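Local coordinates for peptide chain release factor subunit 1 (PDB 3AGK), which probably directs the termination of translation in archaea, acting in response to the stop codons UAA, UAG and UGA, at residues D151-G156 / K167-F172; L163-E168 / Q258-L263. All blocks are in the same frame, centred on the assembly; numbering follows the deposited sequence.

Contact 1: D151-G156 / K167-F172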
# COMPACT_ATOMS: atom_id res chain seq x y z
N ASP A 151 27.16 -5.28 8.95
CA ASP A 151 26.86 -4.42 10.09
C ASP A 151 25.75 -3.40 9.82
O ASP A 151 25.62 -2.41 10.55
CB ASP A 151 28.13 -3.66 10.52
CG ASP A 151 28.54 -2.63 9.50
OD1 ASP A 151 28.03 -2.70 8.36
OD2 ASP A 151 29.36 -1.75 9.82
N GLN A 152 24.94 -3.65 8.79
CA GLN A 152 23.87 -2.71 8.42
C GLN A 152 22.87 -3.35 7.46
O GLN A 152 23.23 -4.17 6.62
CB GLN A 152 24.50 -1.48 7.78
CG GLN A 152 23.57 -0.34 7.51
CD GLN A 152 24.30 0.81 6.83
OE1 GLN A 152 23.70 1.84 6.53
NE2 GLN A 152 25.59 0.64 6.59
N ALA A 153 21.60 -2.97 7.58
CA ALA A 153 20.55 -3.59 6.78
C ALA A 153 19.38 -2.65 6.51
O ALA A 153 19.15 -1.72 7.27
CB ALA A 153 20.06 -4.87 7.45
N THR A 154 18.67 -2.89 5.42
CA THR A 154 17.44 -2.18 5.09
C THR A 154 16.35 -3.19 4.74
O THR A 154 16.58 -4.12 3.94
CB THR A 154 17.64 -1.22 3.88
OG1 THR A 154 18.66 -0.26 4.19
CG2 THR A 154 16.33 -0.48 3.51
N ILE A 155 15.17 -3.03 5.32
CA ILE A 155 14.02 -3.83 4.93
C ILE A 155 13.00 -2.93 4.21
O ILE A 155 12.63 -1.87 4.72
CB ILE A 155 13.42 -4.57 6.14
CG1 ILE A 155 14.52 -5.39 6.81
CG2 ILE A 155 12.25 -5.49 5.71
CD1 ILE A 155 14.16 -5.91 8.17
N GLY A 156 12.59 -3.33 3.01
CA GLY A 156 11.69 -2.51 2.21
C GLY A 156 10.52 -3.30 1.66
O GLY A 156 10.46 -4.52 1.80
N LYS A 167 12.16 -0.57 7.57
CA LYS A 167 13.05 -0.57 8.71
C LYS A 167 14.50 -0.51 8.22
O LYS A 167 14.85 -1.14 7.21
CB LYS A 167 12.85 -1.84 9.53
CG LYS A 167 13.64 -1.88 10.83
CD LYS A 167 12.90 -1.15 11.93
CE LYS A 167 13.79 -0.95 13.15
NZ LYS A 167 12.99 -0.69 14.37
N GLU A 168 15.31 0.25 8.95
CA GLU A 168 16.76 0.23 8.80
C GLU A 168 17.40 -0.23 10.12
O GLU A 168 16.88 0.07 11.19
CB GLU A 168 17.28 1.61 8.37
CG GLU A 168 16.75 2.04 6.98
CD GLU A 168 17.53 3.18 6.36
OE1 GLU A 168 18.68 2.95 5.91
OE2 GLU A 168 16.99 4.31 6.30
N LEU A 169 18.50 -0.97 10.03
CA LEU A 169 19.13 -1.55 11.22
C LEU A 169 20.61 -1.36 11.09
O LEU A 169 21.15 -1.38 9.98
CB LEU A 169 18.85 -3.05 11.32
CG LEU A 169 17.43 -3.56 11.56
CD1 LEU A 169 16.72 -3.81 10.24
CD2 LEU A 169 17.48 -4.84 12.35
N GLU A 170 21.26 -1.21 12.24
CA GLU A 170 22.72 -1.11 12.35
C GLU A 170 23.23 -2.06 13.42
O GLU A 170 22.54 -2.34 14.41
CB GLU A 170 23.14 0.30 12.79
CG GLU A 170 22.52 1.43 12.04
CD GLU A 170 23.46 2.61 11.95
OE1 GLU A 170 23.47 3.45 12.88
OE2 GLU A 170 24.21 2.69 10.95
N GLY A 171 24.47 -2.50 13.24
CA GLY A 171 25.15 -3.32 14.23
C GLY A 171 26.58 -2.84 14.41
O GLY A 171 27.13 -2.13 13.56
N PHE A 172 27.18 -3.22 15.53
CA PHE A 172 28.59 -2.96 15.75
C PHE A 172 29.41 -4.16 15.29
O PHE A 172 29.12 -5.30 15.67
CB PHE A 172 28.88 -2.65 17.22
CG PHE A 172 30.33 -2.34 17.49
CD1 PHE A 172 30.88 -1.15 17.05
CD2 PHE A 172 31.13 -3.23 18.17
CE1 PHE A 172 32.21 -0.86 17.28
CE2 PHE A 172 32.46 -2.94 18.42
CZ PHE A 172 33.00 -1.75 17.97
O HOH W 1 30.08 -1.88 12.70
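With chi1 near -60° in both residues, Ile155 and Leu169 each swing their gamma branch (CG1 in Ile155, CG in Leu169) beside the backbone N, and their delta methyls converge slantwise, Ile155 CD1 lying 3.9 Å from Leu169 CD1. The two come from neighbouring strands of an antiparallel hairpin on the face that also carries Ala153, whose CB lies beside the CB of Leu169, its hydrogen-bonded partner. On the other face the same setting of Thr154 (chi1 -60°) places OG1 alongside the extended chain of Glu168. The hydroxyl stays 3.6 Å from Glu168 OE1; it is hydrogen-bonded instead to Gln258 OE1 and accepts the N-H of Gly259.

Five backbone hydrogen bonds join the two segments, four of them between the strands. Ala153 and Leu169 exchange a reciprocal pair, while Ile155 and Lys167 form a less even one: Ile155 N reaches Lys167 O at 2.7 Å in an almost straight bond (177° at the hydrogen), whereas Lys167 N to Ile155 O stretches to 3.2 Å. Between these pairs CA-H...O contacts fill in, as from Thr154 CA to Lys167 O at 3.5 Å. Past the end of the regular strands Gly171 N still binds Asp151 O at 2.9 Å, but from well above the carbonyl plane. There a water lies between Asp151 OD2 and Gly171 O, within hydrogen-bonding distance of both.

Strand 152-159 is flanked on its far side by strand 142-149, to which Thr154 bonds through Ile147, leaving strand 162-170 as the outermost member of the sheet within this chain. Helix 188-215 packs on the face of Ala153 and Ile155, meeting them with Val202 and Glu205, while the opposite face, at Gln152 and Thr154, meets Gln258.

Contact 2: L163-E168 / Q258-L263; sequences LEVLKE and QGLQGL
Val165 meets Leu260 and Leu263 together, and its side chain carries much of the contact between strand 163-168 and the first turn of helix 259-269. Its CB lies 4.1 Å from Leu260 CD2. From there CG2, anti to the carbonyl carbon, reaches in between the two leucines: it presses against Leu260 CD2 at 3.3 Å, tighter than a usual methyl contact, and meets Leu263 CD1 at 3.5 Å, where the two side chains cross at about a right angle. Leu263 CD1 also comes 3.5 Å from the backbone oxygen of Glu164, so this methyl lies close to the strand backbone.

Two residues earlier in the strand, Leu163 CD2 ends against the base of Leu263, 3.9 Å from its CB, with Leu260 CD1 4.2 Å away. At the other end Glu168 OE1 lies 3.5 Å from Gly259 CA, whose positive phi (64°) favours glycine where the chain turns into the helix. The strand itself is irregular here, Leu166 and Lys167 both facing Ile155 in a classic beta bulge.

Behind the leucines stands strand 142-149, whose Ile145 packs on Leu163 and Leu263 and whose Ile147 also packs on Leu263. Helix 259-269 thus covers one face of the sheet, while Leu166 and Lys167 face helix 188-215 on the other.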
# COMPACT_ATOMS: atom_id res chain seq x y z
N LEU A 163 7.45 2.10 -3.61
CA LEU A 163 8.58 1.51 -2.89
C LEU A 163 8.85 2.28 -1.61
O LEU A 163 8.99 3.51 -1.64
CB LEU A 163 9.83 1.55 -3.75
CG LEU A 163 11.11 0.97 -3.18
CD1 LEU A 163 10.98 -0.55 -2.95
CD2 LEU A 163 12.21 1.28 -4.17
N GLU A 164 8.93 1.57 -0.49
CA GLU A 164 9.11 2.19 0.81
C GLU A 164 10.08 1.42 1.70
O GLU A 164 10.23 0.19 1.60
CB GLU A 164 7.76 2.34 1.51
CG GLU A 164 7.07 1.02 1.81
CD GLU A 164 5.75 1.19 2.57
OE1 GLU A 164 5.55 2.26 3.19
OE2 GLU A 164 4.91 0.27 2.54
N VAL A 165 10.74 2.18 2.57
CA VAL A 165 11.61 1.63 3.60
C VAL A 165 10.73 1.26 4.78
O VAL A 165 9.96 2.09 5.25
CB VAL A 165 12.65 2.66 4.04
CG1 VAL A 165 13.32 2.21 5.34
CG2 VAL A 165 13.68 2.88 2.96
N LEU A 166 10.80 0.01 5.24
CA LEU A 166 10.03 -0.43 6.41
C LEU A 166 10.86 -0.27 7.68
O LEU A 166 10.34 0.11 8.72
CB LEU A 166 9.56 -1.88 6.28
CG LEU A 166 8.53 -2.14 5.19
CD1 LEU A 166 8.03 -3.58 5.22
CD2 LEU A 166 7.36 -1.15 5.31
N LYS A 167 12.16 -0.57 7.57
CA LYS A 167 13.05 -0.57 8.71
C LYS A 167 14.50 -0.51 8.22
O LYS A 167 14.85 -1.14 7.21
CB LYS A 167 12.85 -1.84 9.53
CG LYS A 167 13.64 -1.88 10.83
CD LYS A 167 12.90 -1.15 11.93
CE LYS A 167 13.79 -0.95 13.15
NZ LYS A 167 12.99 -0.69 14.37
N GLU A 168 15.31 0.25 8.95
CA GLU A 168 16.76 0.23 8.80
C GLU A 168 17.40 -0.23 10.12
O GLU A 168 16.88 0.07 11.19
CB GLU A 168 17.28 1.61 8.37
CG GLU A 168 16.75 2.04 6.98
CD GLU A 168 17.53 3.18 6.36
OE1 GLU A 168 18.68 2.95 5.91
OE2 GLU A 168 16.99 4.31 6.30
N GLN A 258 22.31 1.42 0.83
CA GLN A 258 21.26 1.05 1.76
C GLN A 258 20.17 2.09 1.64
O GLN A 258 20.23 2.95 0.77
CB GLN A 258 21.82 1.02 3.20
CG GLN A 258 22.81 -0.11 3.45
CD GLN A 258 22.14 -1.39 3.93
OE1 GLN A 258 20.95 -1.41 4.23
NE2 GLN A 258 22.92 -2.47 4.03
N GLY A 259 19.16 2.03 2.50
CA GLY A 259 18.07 2.99 2.45
C GLY A 259 17.26 2.93 1.16
O GLY A 259 17.37 1.98 0.38
N LEU A 260 16.42 3.94 0.95
CA LEU A 260 15.59 4.04 -0.24
C LEU A 260 16.41 3.82 -1.51
O LEU A 260 15.98 3.11 -2.43
CB LEU A 260 14.94 5.42 -0.30
CG LEU A 260 13.42 5.44 -0.46
CD1 LEU A 260 12.96 4.31 -1.37
CD2 LEU A 260 12.75 5.35 0.90
N GLN A 261 17.58 4.44 -1.56
CA GLN A 261 18.46 4.33 -2.72
C GLN A 261 18.88 2.89 -3.04
O GLN A 261 18.87 2.48 -4.19
CB GLN A 261 19.71 5.19 -2.51
CG GLN A 261 20.67 5.23 -3.67
CD GLN A 261 21.91 6.05 -3.36
OE1 GLN A 261 22.15 6.43 -2.21
NE2 GLN A 261 22.72 6.33 -4.38
N GLY A 262 19.25 2.11 -2.02
CA GLY A 262 19.63 0.73 -2.26
C GLY A 262 18.44 -0.13 -2.67
O GLY A 262 18.58 -1.06 -3.46
N LEU A 263 17.27 0.18 -2.10
CA LEU A 263 16.03 -0.53 -2.41
C LEU A 263 15.67 -0.37 -3.89
O LEU A 263 15.31 -1.35 -4.57
CB LEU A 263 14.88 0.03 -1.57
CG LEU A 263 14.82 -0.35 -0.09
CD1 LEU A 263 13.60 0.30 0.57
CD2 LEU A 263 14.77 -1.87 0.06

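In the fold
Contacts 1 and 2 have their centres 10 Å apart in the middle domain of the release factor, and both use strand 162-170, sharing Lys167 and Glu168. Along the chain, residues 151-156 come first, then 163-168 running into 167-172, and 258-263 follows about 90 residues later, after helix 188-215 and strand 219-226. Contact 1 is local and builds the hairpin at one edge of the five-stranded mixed sheet; contact 2 is long-range and brings helix 259-269 back onto that hairpin. They meet at the bulge, where Leu166 N lies 2.7 Å from Ile155 O, a probable hydrogen bond. Strand 162-170 leads toward the disordered loop that carries the GGQ motif of this family, so both contacts lie near its base.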